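Local structure of N-acetylneuraminate lyase (Fusobacterium nucleatum subsp. nucleatum ATCC 25586, 5ZKA) at residues E167-E172 against K192-K197; V120-Y125 against K133-T138; G182-L187 against A201-M206. The protein is a bacterial lyase of the dihydrodipicolinate synthetase family, built on a TIM-barrel fold of parallel strands and surrounding helices with further helices near its C-terminal end. All coordinates share one frame; numbering follows the deposited sequence.

Contact 1 of 3, residues E167-E172 against K192-K197; sequences ELFENE and KAFPDK
Phe169 and Lys197 face each other with their CA atoms 8.0 Å apart. Residues 167-172 begin in helix 162-169 and pass into a loop, while residues 192-197 leave helix 184-193 at Phe194 and fold into a type I beta turn closed by Lys197 N on Phe194 O. The Phe169 side chain enters between Phe194 and Lys197. Its CD2 edge points at the middle of the Phe194 face, an edge-to-face pair with centroids 4.8 Å apart and planes at 58°; Ala193 CB covers the opposite face of Phe194. Lys197 bends at chi2 (-76°) and then runs extended over one face of Phe169, where Lys197 CG makes a CH-pi contact 3.9 Å from the ring centroid and Lys197 CD comes to 3.5 Å from Phe169 CD1. Beyond the ring, Lys197 NZ makes a weak 3.2 Å hydrogen bond to Phe169 O and a further hydrogen bond to Ile174 O, so backbone carbonyls receive the ammonium while the methylenes cover an aromatic face. The contact joins two successive helices of the TIM barrel at the ends from which their chains turn back toward strands 174-176 and 200-201.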
# COMPACT_ATOMS: atom_id res chain seq x y z
N GLU A 167 -12.79 19.11 -0.58
CA GLU A 167 -12.98 20.50 -0.19
C GLU A 167 -11.79 21.35 -0.62
O GLU A 167 -11.96 22.44 -1.18
CB GLU A 167 -13.20 20.60 1.31
CG GLU A 167 -14.59 20.17 1.78
CD GLU A 167 -14.88 20.62 3.21
OE1 GLU A 167 -14.74 21.82 3.49
OE2 GLU A 167 -15.22 19.76 4.05
N LEU A 168 -10.57 20.87 -0.37
CA LEU A 168 -9.39 21.61 -0.79
C LEU A 168 -9.33 21.73 -2.31
O LEU A 168 -9.06 22.81 -2.85
CB LEU A 168 -8.13 20.95 -0.25
CG LEU A 168 -8.05 20.92 1.28
CD1 LEU A 168 -6.85 20.13 1.75
CD2 LEU A 168 -8.03 22.34 1.86
N PHE A 169 -9.61 20.63 -3.02
CA PHE A 169 -9.49 20.64 -4.47
C PHE A 169 -10.57 21.46 -5.17
O PHE A 169 -10.49 21.61 -6.40
CB PHE A 169 -9.51 19.21 -5.01
CG PHE A 169 -8.20 18.49 -4.85
CD1 PHE A 169 -6.99 19.14 -5.05
CD2 PHE A 169 -8.18 17.13 -4.52
CE1 PHE A 169 -5.79 18.46 -4.92
CE2 PHE A 169 -6.99 16.45 -4.39
CZ PHE A 169 -5.79 17.10 -4.58
N GLU A 170 -11.57 22.00 -4.47
CA GLU A 170 -12.48 22.94 -5.13
C GLU A 170 -11.77 24.24 -5.51
O GLU A 170 -12.23 24.94 -6.42
CB GLU A 170 -13.69 23.26 -4.24
CG GLU A 170 -14.24 22.06 -3.51
CD GLU A 170 -15.52 22.33 -2.76
OE1 GLU A 170 -16.24 21.35 -2.44
OE2 GLU A 170 -15.83 23.52 -2.48
N ASN A 171 -10.68 24.57 -4.83
CA ASN A 171 -9.85 25.72 -5.20
C ASN A 171 -9.07 25.39 -6.47
O ASN A 171 -8.26 24.45 -6.49
CB ASN A 171 -8.91 26.06 -4.04
CG ASN A 171 -8.22 27.41 -4.21
OD1 ASN A 171 -7.78 27.77 -5.31
ND2 ASN A 171 -8.09 28.15 -3.11
N GLU A 172 -9.31 26.16 -7.54
CA GLU A 172 -8.68 25.85 -8.83
C GLU A 172 -7.16 25.99 -8.81
O GLU A 172 -6.49 25.45 -9.69
CB GLU A 172 -9.27 26.74 -9.92
CG GLU A 172 -9.39 28.22 -9.52
CD GLU A 172 -10.80 28.60 -9.07
OE1 GLU A 172 -11.55 29.16 -9.90
OE2 GLU A 172 -11.15 28.35 -7.90
N LYS A 192 -9.31 8.47 -8.59
CA LYS A 192 -10.58 8.39 -9.31
C LYS A 192 -11.42 9.65 -9.12
O LYS A 192 -12.06 10.12 -10.07
CB LYS A 192 -11.39 7.17 -8.87
CG LYS A 192 -12.60 6.93 -9.77
CD LYS A 192 -13.84 6.54 -8.99
CE LYS A 192 -15.10 6.85 -9.79
NZ LYS A 192 -14.98 6.47 -11.22
N ALA A 193 -11.43 10.21 -7.91
CA ALA A 193 -12.31 11.34 -7.63
C ALA A 193 -11.82 12.64 -8.25
O ALA A 193 -12.63 13.54 -8.50
CB ALA A 193 -12.44 11.52 -6.12
N PHE A 194 -10.52 12.78 -8.49
CA PHE A 194 -9.92 14.03 -8.94
C PHE A 194 -9.00 13.76 -10.13
O PHE A 194 -7.78 13.90 -10.03
CB PHE A 194 -9.16 14.70 -7.79
CG PHE A 194 -9.93 14.72 -6.49
CD1 PHE A 194 -11.06 15.53 -6.35
CD2 PHE A 194 -9.55 13.92 -5.43
CE1 PHE A 194 -11.79 15.53 -5.17
CE2 PHE A 194 -10.27 13.92 -4.25
CZ PHE A 194 -11.39 14.72 -4.12
N PRO A 195 -9.57 13.36 -11.28
CA PRO A 195 -8.72 13.06 -12.44
C PRO A 195 -8.02 14.28 -13.01
O PRO A 195 -7.09 14.10 -13.80
CB PRO A 195 -9.72 12.47 -13.45
CG PRO A 195 -11.03 13.06 -13.07
CD PRO A 195 -11.00 13.17 -11.57
N ASP A 196 -8.42 15.49 -12.63
CA ASP A 196 -7.80 16.70 -13.15
C ASP A 196 -6.65 17.20 -12.30
O ASP A 196 -6.00 18.19 -12.68
CB ASP A 196 -8.84 17.82 -13.29
CG ASP A 196 -9.53 18.14 -11.97
OD1 ASP A 196 -9.71 17.21 -11.15
OD2 ASP A 196 -9.89 19.33 -11.76
N LYS A 197 -6.36 16.57 -11.17
CA LYS A 197 -5.33 17.04 -10.25
C LYS A 197 -4.08 16.17 -10.36
O LYS A 197 -4.13 15.02 -10.81
CB LYS A 197 -5.85 17.05 -8.81
CG LYS A 197 -7.12 17.88 -8.60
CD LYS A 197 -6.85 19.39 -8.58
CE LYS A 197 -8.15 20.18 -8.52
NZ LYS A 197 -7.94 21.66 -8.35

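Contact 2 of 3, residues V120-Y125 against K133-T138; sequences VTPFYY and KDYYET
Tyr135 of helix 129-143 lies against Val120 and Pro122, in the chain that leaves strand 117-120, with the CA atoms of Pro122 and Tyr135 7.8 Å apart. From its CB the side chain starts toward residues 120-125, with CG anti to the backbone N (chi1 160°), a setting that carries the phenol along the proline ring. CG is the first ring atom to meet it, with Pro122 CG as its nearest partner. Pro122 CG and CB lie across CD2, and Pro122 CD across CD1 and CE1, 3.6 Å from Tyr135 CE1; Tyr135 CE2 has Pro122 CB as its nearest partner. Pro122 CD thus sits over the ring face, 3.7 Å from the centroid and 15° off the normal, a CH-pi contact displaced toward the rim. Farther out, Tyr135 CE1 and CZ are each 3.3 Å from Val120 O. The path ends at Tyr135 OH, which donates a weak 2.7 Å hydrogen bond to Val120 O. The same buried oxygen also accepts from Ser96 N and is used in both roles. Nearer the backbone, Tyr135 CD1 lies over the centre of the Tyr136 ring. Tyr136 OH reaches back past Thr121, whose CG2 lies 3.4 Å from it near the plane of the ring, and bonds to Ala119 O. Two adjacent tyrosines of the helix therefore address consecutive carbonyls, those of Ala119 and Val120, where the strand runs out. Around them, Thr121 is paired by its backbone with Tyr150 of strand 147-150, Tyr136 packs on Met147 and Ile149 of that strand, and Tyr135 touches Leu99 of helix 99-112, which places the pair between the barrel wall and the helices outside it.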
# COMPACT_ATOMS: atom_id res chain seq x y z
N VAL A 120 3.28 21.72 3.84
CA VAL A 120 2.88 20.63 4.72
C VAL A 120 1.63 21.04 5.51
O VAL A 120 1.41 22.23 5.78
CB VAL A 120 4.04 20.25 5.66
CG1 VAL A 120 4.45 21.45 6.51
CG2 VAL A 120 3.67 19.04 6.53
N THR A 121 0.80 20.06 5.85
CA THR A 121 -0.32 20.37 6.73
C THR A 121 0.21 20.98 8.03
O THR A 121 1.23 20.51 8.56
CB THR A 121 -1.14 19.11 7.03
OG1 THR A 121 -0.30 18.10 7.60
CG2 THR A 121 -1.77 18.56 5.75
N PRO A 122 -0.41 22.03 8.55
CA PRO A 122 0.07 22.59 9.82
C PRO A 122 -0.04 21.53 10.91
O PRO A 122 -0.99 20.74 10.93
CB PRO A 122 -0.87 23.78 10.07
CG PRO A 122 -2.08 23.49 9.28
CD PRO A 122 -1.64 22.70 8.08
N PHE A 123 0.96 21.49 11.79
CA PHE A 123 1.13 20.36 12.70
C PHE A 123 1.49 20.90 14.08
O PHE A 123 1.46 22.11 14.32
CB PHE A 123 2.19 19.39 12.13
CG PHE A 123 3.52 20.03 11.86
CD1 PHE A 123 3.79 20.62 10.63
CD2 PHE A 123 4.52 20.03 12.82
CE1 PHE A 123 5.02 21.22 10.37
CE2 PHE A 123 5.75 20.61 12.57
CZ PHE A 123 6.00 21.21 11.35
N TYR A 124 1.83 19.97 14.99
CA TYR A 124 2.04 20.16 16.42
C TYR A 124 0.70 20.43 17.11
O TYR A 124 0.17 19.54 17.79
CB TYR A 124 3.05 21.26 16.73
CG TYR A 124 3.41 21.32 18.21
CD1 TYR A 124 4.30 20.40 18.78
CD2 TYR A 124 2.83 22.27 19.04
CE1 TYR A 124 4.61 20.45 20.14
CE2 TYR A 124 3.13 22.32 20.40
CZ TYR A 124 4.01 21.41 20.95
OH TYR A 124 4.29 21.48 22.30
N TYR A 125 0.14 21.62 16.94
CA TYR A 125 -1.20 21.86 17.44
C TYR A 125 -2.20 21.01 16.68
O TYR A 125 -1.98 20.65 15.52
CB TYR A 125 -1.58 23.34 17.33
CG TYR A 125 -0.68 24.24 18.13
CD1 TYR A 125 -0.85 24.36 19.50
CD2 TYR A 125 0.34 24.97 17.52
CE1 TYR A 125 -0.02 25.20 20.25
CE2 TYR A 125 1.16 25.81 18.25
CZ TYR A 125 0.99 25.91 19.61
OH TYR A 125 1.80 26.74 20.36
N LYS A 133 -7.92 24.12 6.08
CA LYS A 133 -8.40 24.67 4.82
C LYS A 133 -8.08 26.15 4.72
O LYS A 133 -7.62 26.64 3.67
CB LYS A 133 -9.92 24.43 4.70
CG LYS A 133 -10.51 24.84 3.35
CD LYS A 133 -11.97 24.39 3.25
CE LYS A 133 -12.63 24.93 2.00
NZ LYS A 133 -14.12 24.89 2.10
N ASP A 134 -8.34 26.90 5.79
CA ASP A 134 -8.03 28.32 5.82
C ASP A 134 -6.55 28.57 5.56
O ASP A 134 -6.18 29.53 4.88
CB ASP A 134 -8.44 28.88 7.18
CG ASP A 134 -8.38 30.40 7.25
OD1 ASP A 134 -8.16 31.05 6.21
OD2 ASP A 134 -8.57 30.92 8.37
N TYR A 135 -5.70 27.71 6.12
CA TYR A 135 -4.26 27.83 5.93
C TYR A 135 -3.89 27.70 4.46
O TYR A 135 -3.19 28.56 3.91
CB TYR A 135 -3.59 26.77 6.80
CG TYR A 135 -2.17 26.32 6.53
CD1 TYR A 135 -1.90 25.32 5.59
CD2 TYR A 135 -1.11 26.81 7.29
CE1 TYR A 135 -0.61 24.87 5.38
CE2 TYR A 135 0.19 26.34 7.09
CZ TYR A 135 0.43 25.38 6.14
OH TYR A 135 1.71 24.91 5.94
N TYR A 136 -4.39 26.66 3.80
CA TYR A 136 -4.08 26.47 2.38
C TYR A 136 -4.65 27.61 1.54
O TYR A 136 -3.95 28.17 0.69
CB TYR A 136 -4.62 25.13 1.90
CG TYR A 136 -3.70 23.99 2.29
CD1 TYR A 136 -2.39 23.94 1.79
CD2 TYR A 136 -4.12 22.99 3.16
CE1 TYR A 136 -1.53 22.90 2.15
CE2 TYR A 136 -3.27 21.95 3.52
CZ TYR A 136 -1.98 21.92 3.01
OH TYR A 136 -1.12 20.91 3.35
N GLU A 137 -5.91 27.96 1.78
CA GLU A 137 -6.52 29.00 0.96
C GLU A 137 -5.84 30.34 1.18
O GLU A 137 -5.75 31.14 0.24
CB GLU A 137 -8.02 29.10 1.26
CG GLU A 137 -8.74 27.77 1.11
CD GLU A 137 -9.96 27.85 0.24
OE1 GLU A 137 -11.07 28.07 0.78
OE2 GLU A 137 -9.82 27.68 -0.99
N THR A 138 -5.36 30.59 2.40
CA THR A 138 -4.69 31.86 2.68
C THR A 138 -3.36 31.96 1.94
O THR A 138 -3.04 33.00 1.36
CB THR A 138 -4.49 32.01 4.19
OG1 THR A 138 -5.76 32.11 4.86
CG2 THR A 138 -3.65 33.25 4.51

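Contact 3 of 3, residues G182-L187 against A201-M206; sequences GDFYLL and AGFDEM. With EDO (1,2-ethanediol), chain E.
Phe184 and Phe203 approach from opposite directions, with Phe184 CZ 3.9 Å from Phe203 CZ and the rings set obliquely, planes at 34° and centroids 5.2 Å apart. Phe203 is held with chi1 at 32°, well away from a staggered value, and this turn sends its ring toward helix 184-193, where Leu187 CD2 comes up at the ring edge, 4.2 Å from Phe203 CZ. Met206 crosses the end of Phe184 on a slant. Its CB is 3.7 Å from Phe184 CZ, near the plane of the ring, and SD stands 4.9 Å from the centroid and 74° off the normal, a Met-aromatic contact at the edge. The bend at the end of the Met206 chain then brings the Met206 CE methyl against Phe184 CE1 and to 3.9 Å from Gly182 CA. At the start of the helix, Asp183 serves as its N-cap: its OD1 accepts an almost straight N-H bond from Leu186 N, arriving from above the carboxylate plane, and a weak one from Tyr185 N. At the far side of residues 201-206 a 1,2-ethanediol, probably from the crystallisation liquor, takes a hydrogen bond through O1 from Asp204 N and gives one to Glu205 OE1, 2.7 Å from O1. Phe184 also packs on Pro209 and Ala210 of helix 207-212, and its ring meets an aromatic side chain of a neighbouring subunit. No hydrogen bond links the two segments. Two obliquely set rings, a thioether with its methylene and methyl, a leucine methyl and a glycine CA make up the join, whereas Asp183 caps its own helix, Asp204 OD2 bonds to Thr222 OG1 and Glu205 OE1 holds the diol; cohesion here rests on shape and dispersion.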
# COMPACT_ATOMS: atom_id res chain seq x y z
N GLY A 182 0.92 5.47 3.19
CA GLY A 182 1.00 4.19 2.49
C GLY A 182 -0.35 3.51 2.31
O GLY A 182 -0.41 2.27 2.25
N ASP A 183 -1.42 4.29 2.21
CA ASP A 183 -2.79 3.79 2.08
C ASP A 183 -3.15 3.78 0.59
O ASP A 183 -3.59 4.79 0.04
CB ASP A 183 -3.75 4.66 2.90
CG ASP A 183 -5.19 4.17 2.84
OD1 ASP A 183 -5.49 3.28 2.01
OD2 ASP A 183 -6.03 4.67 3.63
N PHE A 184 -2.99 2.62 -0.05
CA PHE A 184 -3.22 2.55 -1.49
C PHE A 184 -4.69 2.42 -1.87
O PHE A 184 -5.03 2.60 -3.04
CB PHE A 184 -2.39 1.40 -2.10
CG PHE A 184 -0.93 1.74 -2.25
CD1 PHE A 184 -0.11 1.83 -1.14
CD2 PHE A 184 -0.39 2.00 -3.50
CE1 PHE A 184 1.23 2.17 -1.27
CE2 PHE A 184 0.95 2.34 -3.63
CZ PHE A 184 1.76 2.43 -2.52
N TYR A 185 -5.58 2.16 -0.92
CA TYR A 185 -7.00 2.32 -1.21
C TYR A 185 -7.34 3.80 -1.33
O TYR A 185 -7.95 4.24 -2.32
CB TYR A 185 -7.83 1.64 -0.12
CG TYR A 185 -9.33 1.80 -0.26
CD1 TYR A 185 -9.97 1.69 -1.50
CD2 TYR A 185 -10.12 2.05 0.85
CE1 TYR A 185 -11.36 1.83 -1.62
CE2 TYR A 185 -11.51 2.19 0.75
CZ TYR A 185 -12.12 2.08 -0.48
OH TYR A 185 -13.50 2.23 -0.58
N LEU A 186 -6.93 4.60 -0.35
CA LEU A 186 -7.15 6.04 -0.43
C LEU A 186 -6.48 6.62 -1.68
O LEU A 186 -7.05 7.51 -2.33
CB LEU A 186 -6.65 6.72 0.84
CG LEU A 186 -6.78 8.24 0.89
CD1 LEU A 186 -8.25 8.66 0.96
CD2 LEU A 186 -6.01 8.78 2.09
N LEU A 187 -5.29 6.12 -2.03
CA LEU A 187 -4.61 6.64 -3.22
C LEU A 187 -5.46 6.41 -4.47
O LEU A 187 -5.62 7.31 -5.29
CB LEU A 187 -3.23 5.99 -3.38
CG LEU A 187 -2.44 6.36 -4.65
CD1 LEU A 187 -2.28 7.89 -4.79
CD2 LEU A 187 -1.07 5.66 -4.70
N ALA A 201 3.68 10.58 -5.81
CA ALA A 201 4.01 9.60 -4.79
C ALA A 201 5.16 10.11 -3.92
O ALA A 201 6.16 10.60 -4.44
CB ALA A 201 4.39 8.26 -5.43
N GLY A 202 5.03 9.94 -2.61
CA GLY A 202 6.06 10.39 -1.69
C GLY A 202 6.89 9.28 -1.07
O GLY A 202 7.79 9.55 -0.26
N PHE A 203 6.63 8.04 -1.46
CA PHE A 203 7.24 6.85 -0.85
C PHE A 203 8.05 6.13 -1.93
O PHE A 203 7.49 5.36 -2.72
CB PHE A 203 6.14 5.96 -0.27
CG PHE A 203 4.83 6.05 -1.04
CD1 PHE A 203 4.78 5.71 -2.38
CD2 PHE A 203 3.66 6.50 -0.43
CE1 PHE A 203 3.61 5.79 -3.10
CE2 PHE A 203 2.48 6.58 -1.16
CZ PHE A 203 2.46 6.23 -2.49
N ASP A 204 9.37 6.38 -1.97
CA ASP A 204 10.21 5.91 -3.07
C ASP A 204 10.19 4.40 -3.17
O ASP A 204 10.33 3.85 -4.27
CB ASP A 204 11.66 6.34 -2.86
CG ASP A 204 11.83 7.84 -2.73
OD1 ASP A 204 10.82 8.54 -2.50
OD2 ASP A 204 12.98 8.31 -2.83
N GLU A 205 10.05 3.72 -2.04
CA GLU A 205 10.10 2.27 -2.01
C GLU A 205 8.79 1.65 -2.48
O GLU A 205 8.70 0.42 -2.53
CB GLU A 205 10.45 1.78 -0.60
CG GLU A 205 9.40 2.01 0.47
CD GLU A 205 9.39 3.42 1.03
OE1 GLU A 205 10.20 4.27 0.60
OE2 GLU A 205 8.57 3.66 1.94
N MET A 206 7.78 2.46 -2.78
CA MET A 206 6.50 1.99 -3.32
C MET A 206 6.15 2.70 -4.62
O MET A 206 4.97 2.89 -4.94
CB MET A 206 5.40 2.15 -2.28
CG MET A 206 5.81 1.50 -0.96
SD MET A 206 4.50 1.44 0.28
CE MET A 206 4.30 3.18 0.63
C1 EDO E . 12.41 6.76 0.87
O1 EDO E . 11.01 6.87 0.73
C2 EDO E . 12.75 6.29 2.28
O2 EDO E . 12.34 7.28 3.19

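Overall arrangement
All three contacts lie within the same TIM barrel; contact 2 closes before the other two open. Contacts 1 and 2 have centres about 18 Å apart and touch directly: Asn171 ND2 and Glu137 OE2 are 2.8 Å apart, probably hydrogen-bonded, and Leu168 packs on Lys133 and Tyr136. Contacts 1 and 3, also about 18 Å between centres, share helix 184-193, contact 3 at its start and contact 1 at its end, and their segments alternate along the chain. Contacts 2 and 3 do not touch; their nearest atoms are about 11 Å apart. Lys178, a modified lysine in this model, lies in sequence between residues 167-172 and 182-187, just after strand 174-176. The diol belongs to contact 3 alone.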